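Local atomic coordinates of Nrps/pks (Streptomyces albus, PDB entry 4OPF), a protein that is a ketosynthase domain of the "AT-less" type I polyketide synthase that makes oxazolomycin, probably carrying acyl chains and perhaps not elongating them. Residues Ala21-Leu24 / Asp25-Trp28; Val156-Ala159 / Cys160-Leu164. One frame throughout, in Å; residues are numbered along the deposited sequence.

Interaction 1 (Ala21-Leu24 / Asp25-Trp28)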
ATOM      1  N   ALA A  21      -4.785 -19.535 -22.030  1.00 36.66           N
ATOM      2  CA  ALA A  21      -4.050 -20.316 -21.022  1.00 34.00           C
ATOM      3  C   ALA A  21      -4.822 -20.485 -19.708  1.00 33.60           C
ATOM      4  O   ALA A  21      -4.618 -19.694 -18.798  1.00 32.22           O
ATOM      5  CB  ALA A  21      -2.712 -19.630 -20.757  1.00 32.71           C
ATOM      6  N   PRO A  22      -5.663 -21.535 -19.595  1.00 34.97           N
ATOM      7  CA  PRO A  22      -6.479 -21.752 -18.400  1.00 35.18           C
ATOM      8  C   PRO A  22      -5.750 -22.077 -17.109  1.00 34.57           C
ATOM      9  O   PRO A  22      -6.361 -22.014 -16.057  1.00 34.05           O
ATOM     10  CB  PRO A  22      -7.361 -22.979 -18.761  1.00 35.95           C
ATOM     11  CG  PRO A  22      -7.259 -23.116 -20.253  1.00 39.48           C
ATOM     12  CD  PRO A  22      -5.910 -22.575 -20.622  1.00 36.87           C
ATOM     13  N   ASP A  23      -4.470 -22.414 -17.169  1.00 33.76           N
ATOM     14  CA  ASP A  23      -3.678 -22.673 -15.972  1.00 32.08           C
ATOM     15  C   ASP A  23      -2.221 -22.467 -16.376  1.00 31.88           C
ATOM     16  O   ASP A  23      -1.954 -22.188 -17.543  1.00 31.72           O
ATOM     17  CB  ASP A  23      -3.958 -24.089 -15.426  1.00 34.33           C
ATOM     18  CG  ASP A  23      -3.493 -25.241 -16.400  1.00 40.16           C
ATOM     19  OD1 ASP A  23      -2.604 -25.107 -17.275  1.00 38.70           O
ATOM     20  OD2 ASP A  23      -4.016 -26.348 -16.265  1.00 48.47           O
ATOM     21  N   LEU A  24      -1.284 -22.587 -15.445  1.00 31.22           N
ATOM     22  CA  LEU A  24       0.087 -22.238 -15.691  1.00 31.77           C
ATOM     23  C   LEU A  24       0.831 -23.204 -16.631  1.00 33.80           C
ATOM     24  O   LEU A  24       1.809 -22.835 -17.250  1.00 31.82           O
ATOM     25  CB  LEU A  24       0.855 -22.090 -14.384  1.00 32.12           C
ATOM     26  CG  LEU A  24       0.373 -20.873 -13.585  1.00 31.62           C
ATOM     27  CD1 LEU A  24       1.352 -20.558 -12.511  1.00 32.18           C
ATOM     28  CD2 LEU A  24       0.142 -19.606 -14.403  1.00 31.69           C
ATOM     29  N   ASP A  25       0.394 -24.439 -16.712  1.00 34.84           N
ATOM     30  CA  ASP A  25       0.990 -25.363 -17.640  1.00 36.26           C
ATOM     31  C   ASP A  25       0.622 -24.933 -19.053  1.00 34.60           C
ATOM     32  O   ASP A  25       1.465 -24.949 -19.925  1.00 36.02           O
ATOM     33  CB  ASP A  25       0.545 -26.803 -17.319  1.00 42.01           C
ATOM     34  CG  ASP A  25       1.248 -27.362 -16.070  1.00 47.07           C
ATOM     35  OD1 ASP A  25       2.260 -26.797 -15.607  1.00 49.51           O
ATOM     36  OD2 ASP A  25       0.788 -28.374 -15.540  1.00 55.91           O
ATOM     37  N   ALA A  26      -0.625 -24.527 -19.270  1.00 31.58           N
ATOM     38  CA  ALA A  26      -1.011 -24.026 -20.558  1.00 33.26           C
ATOM     39  C   ALA A  26      -0.326 -22.668 -20.854  1.00 32.83           C
ATOM     40  O   ALA A  26      -0.001 -22.360 -21.993  1.00 32.68           O
ATOM     41  CB  ALA A  26      -2.533 -23.942 -20.680  1.00 33.53           C
ATOM     42  N   TYR A  27      -0.108 -21.848 -19.832  1.00 30.14           N
ATOM     43  CA  TYR A  27       0.578 -20.607 -20.023  1.00 29.21           C
ATOM     44  C   TYR A  27       2.031 -20.877 -20.492  1.00 29.70           C
ATOM     45  O   TYR A  27       2.525 -20.226 -21.389  1.00 30.66           O
ATOM     46  CB  TYR A  27       0.522 -19.785 -18.735  1.00 27.58           C
ATOM     47  CG  TYR A  27       0.991 -18.379 -18.811  1.00 25.39           C
ATOM     48  CD1 TYR A  27       0.599 -17.531 -19.819  1.00 27.01           C
ATOM     49  CD2 TYR A  27       1.771 -17.866 -17.808  1.00 24.76           C
ATOM     50  CE1 TYR A  27       1.050 -16.205 -19.848  1.00 26.16           C
ATOM     51  CE2 TYR A  27       2.160 -16.551 -17.770  1.00 23.76           C
ATOM     52  CZ  TYR A  27       1.798 -15.717 -18.795  1.00 25.59           C
ATOM     53  OH  TYR A  27       2.269 -14.407 -18.738  1.00 25.80           O
ATOM     54  N   TRP A  28       2.708 -21.808 -19.867  1.00 29.69           N
ATOM     55  CA  TRP A  28       4.035 -22.166 -20.261  1.00 30.96           C
ATOM     56  C   TRP A  28       4.059 -22.700 -21.681  1.00 32.92           C
ATOM     57  O   TRP A  28       4.907 -22.323 -22.424  1.00 33.50           O
ATOM     58  CB  TRP A  28       4.646 -23.192 -19.322  1.00 31.35           C
ATOM     59  CG  TRP A  28       6.009 -23.601 -19.767  1.00 33.22           C
ATOM     60  CD1 TRP A  28       6.381 -24.828 -20.260  1.00 34.64           C
ATOM     61  CD2 TRP A  28       7.163 -22.762 -19.869  1.00 31.47           C
ATOM     62  NE1 TRP A  28       7.716 -24.793 -20.619  1.00 35.53           N
ATOM     63  CE2 TRP A  28       8.217 -23.549 -20.365  1.00 33.12           C
ATOM     64  CE3 TRP A  28       7.423 -21.437 -19.526  1.00 31.66           C
ATOM     65  CZ2 TRP A  28       9.488 -23.046 -20.565  1.00 33.00           C
ATOM     66  CZ3 TRP A  28       8.715 -20.944 -19.665  1.00 30.27           C
ATOM     67  CH2 TRP A  28       9.710 -21.731 -20.212  1.00 32.62           C
TER
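D23 OD1 reaches over the first turn of the helix and accepts a hydrogen bond from A26 N at 2.9 Å. The bond is close to straight (N-H...O 165°), and the N-H meets the oxygen nearly along the carboxylate C-O direction. The torsion of D23 makes this possible: CG sits between the backbone N and the carbonyl carbon (chi1 65°), which folds the carboxylate back over the amide ends that follow it. Two backbone bonds then start the helical pattern, Y27 N to D23 O at 3.0 Å and W28 N to L24 O, also at 3.0 Å.

The OD1 bond makes D23 the N-cap of helix 24-33, at the end of the loop that leaves strand 9-17; the two backbone bonds are the first i to i+4 bonds of that helix. A carboxylate at such a helix start would be expected to interact favourably with the helix dipole.

Apolar contacts lie beside the cap. A21 CB packs against Y27 CA at 3.5 Å and faces Y27 CB at 3.8 Å, while P22 CD touches A26 CB at 3.6 Å. L24 crosses the Y27 side chain, its CD2 branch lying 4.2 Å from Y27 CD2.

Further out, L24 and Y27 both rest on I344 of helix 338-352. The phenolic OH of Y27 is hydrogen-bonded to the carbonyl oxygen of A341 in that helix, and its ring also meets that of F18, the planes inclined by about 30°. The W28 side chain touches L348 and N352 of helix 338-352 and V356 in the loop beyond.

Interaction 2 (Val156-Ala159 / Cys160-Leu164)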
ATOM      1  N   VAL A 156      -4.140  -2.223  -4.324  1.00 28.09           N
ATOM      2  CA  VAL A 156      -3.573  -1.066  -4.990  1.00 32.33           C
ATOM      3  C   VAL A 156      -3.987  -0.994  -6.433  1.00 32.50           C
ATOM      4  O   VAL A 156      -4.039  -1.997  -7.136  1.00 33.33           O
ATOM      5  CB  VAL A 156      -2.040  -0.998  -4.856  1.00 41.44           C
ATOM      6  CG1 VAL A 156      -1.691  -0.774  -3.398  1.00 49.18           C
ATOM      7  CG2 VAL A 156      -1.387  -2.266  -5.276  1.00 39.13           C
ATOM      8  N   ASP A 157      -4.277   0.219  -6.881  1.00 31.47           N
ATOM      9  CA  ASP A 157      -4.491   0.438  -8.314  1.00 38.21           C
ATOM     10  C   ASP A 157      -3.532   1.524  -8.886  1.00 39.06           C
ATOM     11  O   ASP A 157      -3.711   2.700  -8.631  1.00 39.31           O
ATOM     12  CB  ASP A 157      -5.935   0.805  -8.595  1.00 38.47           C
ATOM     13  CG  ASP A 157      -6.176   1.118 -10.073  1.00 41.45           C
ATOM     14  OD1 ASP A 157      -5.260   0.962 -10.968  1.00 37.77           O
ATOM     15  OD2 ASP A 157      -7.341   1.479 -10.319  1.00 45.02           O
ATOM     16  N   THR A 158      -2.472   1.082  -9.563  1.00 37.93           N
ATOM     17  CA  THR A 158      -1.529   1.985 -10.228  1.00 36.64           C
ATOM     18  C   THR A 158      -1.424   1.499 -11.656  1.00 37.82           C
ATOM     19  O   THR A 158      -0.347   1.489 -12.252  1.00 41.50           O
ATOM     20  CB  THR A 158      -0.129   1.986  -9.565  1.00 33.84           C
ATOM     21  OG1 THR A 158       0.356   0.660  -9.440  1.00 32.48           O
ATOM     22  CG2 THR A 158      -0.129   2.617  -8.181  1.00 37.07           C
ATOM     23  N   ALA A 159      -2.571   1.121 -12.212  1.00 37.82           N
ATOM     24  CA  ALA A 159      -2.704   0.682 -13.611  1.00 38.69           C
ATOM     25  C   ALA A 159      -1.812  -0.513 -13.864  1.00 40.55           C
ATOM     26  O   ALA A 159      -1.846  -1.485 -13.061  1.00 39.40           O
ATOM     27  CB  ALA A 159      -2.449   1.847 -14.578  1.00 40.57           C
ATOM     28  N   CYS A 160      -0.956  -0.464 -14.894  1.00 37.60           N
ATOM     29  CA  CYS A 160      -0.238  -1.669 -15.312  1.00 37.61           C
ATOM     30  C   CYS A 160       0.805  -2.105 -14.304  1.00 35.23           C
ATOM     31  O   CYS A 160       1.198  -3.288 -14.277  1.00 37.23           O
ATOM     32  CB  CYS A 160       0.402  -1.469 -16.699  1.00 45.04           C
ATOM     33  SG  CYS A 160       1.717  -0.214 -16.719  1.00 52.37           S
ATOM     34  N   SER A 161       1.250  -1.184 -13.451  1.00 32.98           N
ATOM     35  CA  SER A 161       2.227  -1.536 -12.422  1.00 30.51           C
ATOM     36  C   SER A 161       1.600  -2.047 -11.106  1.00 26.25           C
ATOM     37  O   SER A 161       2.321  -2.399 -10.205  1.00 24.38           O
ATOM     38  CB  SER A 161       3.154  -0.365 -12.126  1.00 32.73           C
ATOM     39  OG  SER A 161       2.381   0.730 -11.700  1.00 37.89           O
ATOM     40  N   SER A 162       0.292  -2.180 -11.047  1.00 25.49           N
ATOM     41  CA  SER A 162      -0.413  -2.486  -9.783  1.00 25.39           C
ATOM     42  C   SER A 162       0.123  -3.751  -9.108  1.00 24.39           C
ATOM     43  O   SER A 162       0.359  -3.745  -7.912  1.00 22.98           O
ATOM     44  CB  SER A 162      -1.882  -2.678 -10.022  1.00 25.96           C
ATOM     45  OG  SER A 162      -2.473  -1.494 -10.515  1.00 30.25           O
ATOM     46  N   ALA A 163       0.303  -4.817  -9.863  1.00 25.86           N
ATOM     47  CA  ALA A 163       0.758  -6.080  -9.258  1.00 29.09           C
ATOM     48  C   ALA A 163       2.197  -6.044  -8.748  1.00 25.59           C
ATOM     49  O   ALA A 163       2.516  -6.687  -7.737  1.00 23.26           O
ATOM     50  CB  ALA A 163       0.588  -7.252 -10.222  1.00 31.49           C
ATOM     51  N   LEU A 164       3.075  -5.319  -9.444  1.00 25.38           N
ATOM     52  CA  LEU A 164       4.414  -5.062  -8.937  1.00 23.19           C
ATOM     53  C   LEU A 164       4.426  -4.147  -7.738  1.00 22.14           C
ATOM     54  O   LEU A 164       5.249  -4.329  -6.805  1.00 23.08           O
ATOM     55  CB  LEU A 164       5.342  -4.497 -10.016  1.00 25.85           C
ATOM     56  CG  LEU A 164       5.682  -5.406 -11.188  1.00 26.87           C
ATOM     57  CD1 LEU A 164       6.843  -4.839 -11.986  1.00 28.37           C
ATOM     58  CD2 LEU A 164       6.164  -6.712 -10.660  1.00 30.82           C
TER
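S162 turns its hydroxyl back onto the bend that precedes it, where OG lies between the main chains of T158 and A159. The torsion of S162 (chi1 -63°) sets OG anti to its own carbonyl carbon and swings it back beside its own backbone N, so that it meets A159 O. OG donates to that oxygen over 2.6 Å, tilted 21° from the carbonyl plane, and S162 N also donates to it at 3.0 Å. The same OG accepts from T158 N at 2.7 Å, so one hydroxyl joins a main-chain donor to a main-chain acceptor.

S161 also turns its hydroxyl back, donating to T158 O at 2.9 Å, and the amide S161 N adds a weak bond to the same oxygen. Ahead of the bend, D157 OD1 accepts from A159 N at 3.0 Å, making an Asx turn, and also forms a salt bridge with R114. V156 CG2 packs in van der Waals contact 3.5 Å from S162 O. Q136 and N137 of the second subunit pack on D157 and T158.

Replacing S162 with an alanine would probably leave T158 N without this acceptor and A159 O with one donor fewer, giving the bend more freedom to shift.

The run D157-T-A-C-S-S162 matches the ketosynthase active-site signature, which makes C160 probably the acyl-accepting cysteine; its CB points away from segment 156-159, and its side chain touches H333. In this buried bend both serine hydroxyls donate to main-chain oxygens, and S162 OG also accepts, which is consistent with a shape around C160 fixed largely by side-chain-to-backbone bonds.

How the interactions relate
Interaction 1 precedes interaction 2 along the chain, and both fall within the N-terminal part of the beta-ketoacyl synthase fold. The centres of the two contacts lie 22 Å apart, on opposite sides of the chain's centre, and their nearest atoms remain about 11 Å apart. Each joins a loop leaving a strand of the large mixed sheet to the start of a helix: strand 9-17 to helix 24-33, and strand 153-156 to helix 162-175. Helix 338-352 is the shared neighbour, touched at E338, I340 and V343 by interaction 2 and at I344 and L348 by interaction 1. This helix thus packs against both the capped helix start at 21-28 and the probable active-site bend at 156-164, without the two touching.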